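Local coordinates for pyruvate kinase (Pyrobaculum aerophilum, PDB 3QTG), which catalyses the last step of glycolysis, the transfer of a phosphoryl group from phosphoenolpyruvate to ADP, which yields pyruvate and ATP, at residues I273-L278 against A312-D317; S277-K282 against I349-L354. All coordinates share one frame; numbering follows the deposited sequence.

Interaction 1 (I273-L278 against A312-D317)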
loop_
_atom_site.group_PDB
_atom_site.type_symbol
_atom_site.label_atom_id
_atom_site.label_comp_id
_atom_site.label_asym_id
_atom_site.label_seq_id
_atom_site.Cartn_x
_atom_site.Cartn_y
_atom_site.Cartn_z
ATOM N N ILE A 273 -15.667 0.153 21.253
ATOM C CA ILE A 273 -14.973 -0.569 22.331
ATOM C C ILE A 273 -14.053 -1.673 21.790
ATOM O O ILE A 273 -12.904 -1.831 22.245
ATOM C CB ILE A 273 -15.937 -1.170 23.397
ATOM C CG1 ILE A 273 -16.742 -0.063 24.118
ATOM C CG2 ILE A 273 -15.118 -1.984 24.404
ATOM C CD1 ILE A 273 -18.098 -0.499 24.698
ATOM N N VAL A 274 -14.584 -2.445 20.835
ATOM C CA VAL A 274 -13.861 -3.557 20.200
ATOM C C VAL A 274 -12.646 -3.056 19.389
ATOM O O VAL A 274 -11.542 -3.547 19.587
ATOM C CB VAL A 274 -14.783 -4.433 19.317
ATOM C CG1 VAL A 274 -13.968 -5.520 18.578
ATOM C CG2 VAL A 274 -15.885 -5.089 20.167
ATOM N N HIS A 275 -12.850 -2.064 18.529
ATOM C CA HIS A 275 -11.748 -1.421 17.797
ATOM C C HIS A 275 -10.637 -0.895 18.736
ATOM O O HIS A 275 -9.462 -1.146 18.529
ATOM C CB HIS A 275 -12.303 -0.321 16.887
ATOM C CG HIS A 275 -12.982 -0.853 15.653
ATOM N ND1 HIS A 275 -13.351 -2.181 15.513
ATOM C CD2 HIS A 275 -13.365 -0.234 14.505
ATOM C CE1 HIS A 275 -13.927 -2.352 14.335
ATOM N NE2 HIS A 275 -13.950 -1.187 13.704
ATOM N N THR A 276 -11.022 -0.212 19.803
ATOM C CA THR A 276 -10.059 0.302 20.760
ATOM C C THR A 276 -9.257 -0.778 21.486
ATOM O O THR A 276 -8.029 -0.643 21.641
ATOM C CB THR A 276 -10.746 1.276 21.723
ATOM O OG1 THR A 276 -11.355 2.302 20.937
ATOM C CG2 THR A 276 -9.762 1.902 22.696
ATOM N N SER A 277 -9.924 -1.854 21.890
ATOM C CA SER A 277 -9.246 -2.954 22.578
ATOM C C SER A 277 -8.251 -3.673 21.678
ATOM O O SER A 277 -7.163 -3.980 22.126
ATOM C CB SER A 277 -10.234 -3.980 23.174
ATOM O OG SER A 277 -11.144 -3.361 24.058
ATOM N N LEU A 278 -8.651 -3.946 20.431
ATOM C CA LEU A 278 -7.786 -4.562 19.428
ATOM C C LEU A 278 -6.569 -3.696 19.131
ATOM O O LEU A 278 -5.462 -4.212 19.126
ATOM C CB LEU A 278 -8.556 -4.919 18.139
ATOM C CG LEU A 278 -9.602 -6.046 18.227
ATOM C CD1 LEU A 278 -10.523 -6.062 17.027
ATOM C CD2 LEU A 278 -8.899 -7.377 18.325
ATOM N N ALA A 312 -18.790 -12.029 16.521
ATOM C CA ALA A 312 -17.607 -12.883 16.410
ATOM C C ALA A 312 -16.668 -12.514 15.239
ATOM O O ALA A 312 -15.443 -12.564 15.406
ATOM C CB ALA A 312 -17.986 -14.375 16.357
ATOM N N SER A 313 -17.244 -12.158 14.083
ATOM C CA SER A 313 -16.490 -11.709 12.891
ATOM C C SER A 313 -15.578 -10.526 13.114
ATOM O O SER A 313 -14.569 -10.396 12.428
ATOM C CB SER A 313 -17.440 -11.315 11.757
ATOM O OG SER A 313 -17.991 -12.470 11.185
ATOM N N MET A 314 -15.964 -9.643 14.039
ATOM C CA MET A 314 -15.163 -8.466 14.384
ATOM C C MET A 314 -13.823 -8.876 14.967
ATOM O O MET A 314 -12.901 -8.074 15.029
ATOM C CB MET A 314 -15.869 -7.614 15.434
ATOM C CG MET A 314 -17.068 -6.820 14.979
ATOM S SD MET A 314 -17.539 -5.698 16.341
ATOM C CE MET A 314 -16.419 -4.348 15.976
ATOM N N GLY A 315 -13.734 -10.120 15.427
ATOM C CA GLY A 315 -12.484 -10.658 15.958
ATOM C C GLY A 315 -12.332 -10.547 17.470
ATOM O O GLY A 315 -11.215 -10.512 17.962
ATOM N N VAL A 316 -13.447 -10.538 18.209
ATOM C CA VAL A 316 -13.393 -10.582 19.680
ATOM C C VAL A 316 -12.769 -11.897 20.157
ATOM O O VAL A 316 -12.896 -12.926 19.469
ATOM C CB VAL A 316 -14.816 -10.400 20.326
ATOM C CG1 VAL A 316 -15.401 -9.044 19.943
ATOM C CG2 VAL A 316 -15.773 -11.545 19.912
ATOM N N ASP A 317 -12.110 -11.872 21.321
ATOM C CA ASP A 317 -11.520 -13.082 21.903
ATOM C C ASP A 317 -12.580 -14.063 22.392
ATOM O O ASP A 317 -12.390 -15.274 22.291
ATOM C CB ASP A 317 -10.637 -12.778 23.123
ATOM C CG ASP A 317 -9.428 -11.938 22.802
ATOM O OD1 ASP A 317 -8.290 -12.474 22.838
ATOM O OD2 ASP A 317 -9.612 -10.735 22.559
#
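An apolar contact without a cross-segment hydrogen bond joins V274, H275 and L278, on helix 266-279 of the TIM barrel, to M314, G315 and V316, where the chain leaves helix 302-313 and heads into barrel strand 318-321. The methionine does most of the reaching. Its chain bends at the thioether (chi3 85°), which carries the terminal methyl into the angle between two helix side chains. CE lies 3.7 Å from V274 CB and, about a right angle away round the methyl, 3.6 Å from H275 CE1, meeting the imidazole obliquely. V274 serves a second partner as well: its two methyls meet V316 CG1, with CG2 4.0 Å away, and the two valines cross at about a right angle. One turn further on, L278 rests its methyls against main-chain oxygens, CD1 3.7 Å from M314 O and CD2 3.9 Å from G315 O. G315 turns the chain out of the helix with a positive phi of 95°, at which a CB would jam against the preceding carbonyl oxygen. G315 O has a polar partner besides, the NE of R394. Barrel strand 284-287 is touched from both segments, by V274 at I284 and by V316 at V286, and H275 also packs on Q348 of a second subunit. Helix 266-279 thus packs on the turn leading from helix 302-313 into strand 318-321, both leaning on strand 284-287.

Interaction 2 (S277-K282 against I349-L354)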
loop_
_atom_site.group_PDB
_atom_site.type_symbol
_atom_site.label_atom_id
_atom_site.label_comp_id
_atom_site.label_asym_id
_atom_site.label_seq_id
_atom_site.Cartn_x
_atom_site.Cartn_y
_atom_site.Cartn_z
ATOM N N SER A 277 -9.924 -1.854 21.890
ATOM C CA SER A 277 -9.246 -2.954 22.578
ATOM C C SER A 277 -8.251 -3.673 21.678
ATOM O O SER A 277 -7.163 -3.980 22.126
ATOM C CB SER A 277 -10.234 -3.980 23.174
ATOM O OG SER A 277 -11.144 -3.361 24.058
ATOM N N LEU A 278 -8.651 -3.946 20.431
ATOM C CA LEU A 278 -7.786 -4.562 19.428
ATOM C C LEU A 278 -6.569 -3.696 19.131
ATOM O O LEU A 278 -5.462 -4.212 19.126
ATOM C CB LEU A 278 -8.556 -4.919 18.139
ATOM C CG LEU A 278 -9.602 -6.046 18.227
ATOM C CD1 LEU A 278 -10.523 -6.062 17.027
ATOM C CD2 LEU A 278 -8.899 -7.377 18.325
ATOM N N LYS A 279 -6.786 -2.394 18.916
ATOM C CA LYS A 279 -5.703 -1.411 18.735
ATOM C C LYS A 279 -4.629 -1.477 19.833
ATOM O O LYS A 279 -3.438 -1.399 19.538
ATOM C CB LYS A 279 -6.273 0.021 18.657
ATOM C CG LYS A 279 -5.220 1.165 18.523
ATOM C CD LYS A 279 -5.867 2.538 18.173
ATOM C CE LYS A 279 -6.470 3.212 19.415
ATOM N NZ LYS A 279 -7.515 4.318 19.217
ATOM N N TYR A 280 -5.067 -1.601 21.087
ATOM C CA TYR A 280 -4.168 -1.627 22.241
ATOM C C TYR A 280 -3.751 -3.015 22.714
ATOM O O TYR A 280 -3.065 -3.129 23.727
ATOM C CB TYR A 280 -4.743 -0.802 23.410
ATOM C CG TYR A 280 -4.703 0.692 23.140
ATOM C CD1 TYR A 280 -5.859 1.391 22.847
ATOM C CD2 TYR A 280 -3.487 1.388 23.136
ATOM C CE1 TYR A 280 -5.823 2.753 22.581
ATOM C CE2 TYR A 280 -3.436 2.746 22.866
ATOM C CZ TYR A 280 -4.603 3.414 22.590
ATOM O OH TYR A 280 -4.567 4.749 22.331
ATOM N N GLY A 281 -4.147 -4.054 21.973
ATOM C CA GLY A 281 -3.705 -5.432 22.246
ATOM C C GLY A 281 -4.247 -5.980 23.543
ATOM O O GLY A 281 -3.582 -6.773 24.211
ATOM N N LYS A 282 -5.451 -5.542 23.916
ATOM C CA LYS A 282 -6.146 -6.109 25.078
ATOM C C LYS A 282 -7.158 -7.142 24.619
ATOM O O LYS A 282 -7.922 -6.870 23.712
ATOM C CB LYS A 282 -6.870 -5.013 25.867
ATOM C CG LYS A 282 -5.970 -3.963 26.505
ATOM C CD LYS A 282 -4.917 -4.583 27.379
ATOM C CE LYS A 282 -4.070 -3.506 28.063
ATOM N NZ LYS A 282 -2.943 -4.124 28.796
ATOM N N ILE A 349 -11.029 -9.138 8.514
ATOM C CA ILE A 349 -9.733 -8.536 8.862
ATOM C C ILE A 349 -9.823 -7.552 10.048
ATOM O O ILE A 349 -10.322 -6.437 9.919
ATOM C CB ILE A 349 -9.032 -7.895 7.624
ATOM C CG1 ILE A 349 -8.803 -8.956 6.532
ATOM C CG2 ILE A 349 -7.703 -7.208 8.038
ATOM C CD1 ILE A 349 -8.288 -8.408 5.205
ATOM N N PRO A 350 -9.343 -7.986 11.215
ATOM C CA PRO A 350 -9.482 -7.171 12.423
ATOM C C PRO A 350 -8.514 -5.986 12.463
ATOM O O PRO A 350 -7.468 -6.004 11.787
ATOM C CB PRO A 350 -9.173 -8.159 13.553
ATOM C CG PRO A 350 -8.297 -9.161 12.940
ATOM C CD PRO A 350 -8.637 -9.251 11.472
ATOM N N GLN A 351 -8.899 -4.955 13.213
ATOM C CA GLN A 351 -7.990 -3.897 13.664
ATOM C C GLN A 351 -6.650 -4.504 14.127
ATOM O O GLN A 351 -6.630 -5.427 14.963
ATOM C CB GLN A 351 -8.671 -3.120 14.811
ATOM C CG GLN A 351 -7.791 -2.166 15.589
ATOM C CD GLN A 351 -7.568 -0.850 14.858
ATOM O OE1 GLN A 351 -8.520 -0.109 14.567
ATOM N NE2 GLN A 351 -6.308 -0.547 14.566
ATOM N N SER A 352 -5.542 -4.001 13.572
ATOM C CA SER A 352 -4.200 -4.439 13.981
ATOM C C SER A 352 -3.789 -3.717 15.260
ATOM O O SER A 352 -4.070 -2.532 15.417
ATOM C CB SER A 352 -3.166 -4.149 12.882
ATOM O OG SER A 352 -1.895 -4.736 13.187
ATOM N N PRO A 353 -3.125 -4.422 16.183
ATOM C CA PRO A 353 -2.606 -3.684 17.333
ATOM C C PRO A 353 -1.410 -2.784 16.993
ATOM O O PRO A 353 -0.676 -3.048 16.042
ATOM C CB PRO A 353 -2.182 -4.780 18.316
ATOM C CG PRO A 353 -2.105 -6.005 17.558
ATOM C CD PRO A 353 -2.848 -5.865 16.261
ATOM N N LEU A 354 -1.247 -1.726 17.776
ATOM C CA LEU A 354 -0.063 -0.882 17.755
ATOM C C LEU A 354 1.191 -1.688 18.087
ATOM O O LEU A 354 1.163 -2.592 18.937
ATOM C CB LEU A 354 -0.211 0.266 18.764
ATOM C CG LEU A 354 -1.314 1.277 18.436
ATOM C CD1 LEU A 354 -1.419 2.338 19.509
ATOM C CD2 LEU A 354 -1.043 1.918 17.070
#
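K279 O accepts the backbone N-H of L354 in a bond of 2.8 Å, nearly straight at 169° and lying in the carbonyl plane. This carbonyl belongs to the end of helix 266-279, which closes in a Schellman motif: K282 N bonds to S277 O, G281 N to L278 O, and G281, the C-prime residue, takes the positive phi. The loop that follows helix 331-343 is thereby pinned to the helix terminus. P353 fits beside the same bond: P353 CA, 3.3 Å from K279 O, makes a CA-H...O contact with it, and P353 CB lies 3.4 Å from L278 O.

Q351 makes a different use of its length. With CG anti to the backbone N (chi1 168°) and the chain bent at chi2, its aliphatic part lies along the helix, CB 3.8 Å from L278 CB and CG 3.5 Å from K279 N, while the amide folds back onto its own loop. There NE2 donates to S352 O over 3.1 Å, the acceptor lying in the plane of the amide, which helps to hold the rotation of that group. An alanine here would keep the CB contact but would probably open a gap against the K279 backbone and leave S352 O without its amide donor. L278 CD1 also reaches P350 CB.

Further along, K279 and L354 run side by side, and the tyrosine ring follows the same direction. K279 NZ forms a salt bridge with E241 and Y280 OH a hydrogen bond to it, while the aliphatic chain of K279 and the ring of Y280 border the leucine: L354 CG sits 3.9 Å from K279 CG, and its CD1 meets Y280 CE2 obliquely at 3.9 Å.

Both contacts start from helix 266-279, sharing S277 and L278. Followed from the N terminus, the chain leaves this helix, forms barrel strand 284-287 and helix 302-313, and returns at 312-317 to close interaction 1 with 33 residues between its segments. It then continues through strand 318-321 and helix 331-343 before the loop 349-354 closes the longer excursion of interaction 2, with 66 residues between. Because interaction 1 starts and ends earlier, the closures are staggered and cross. Their centres lie about 7 Å apart, and they touch, H275 O packing on Q351 CG and M314 O on P350 CB. One helix thus ties the approach to strand 318-321 and the loop before helix 358-373 to the barrel.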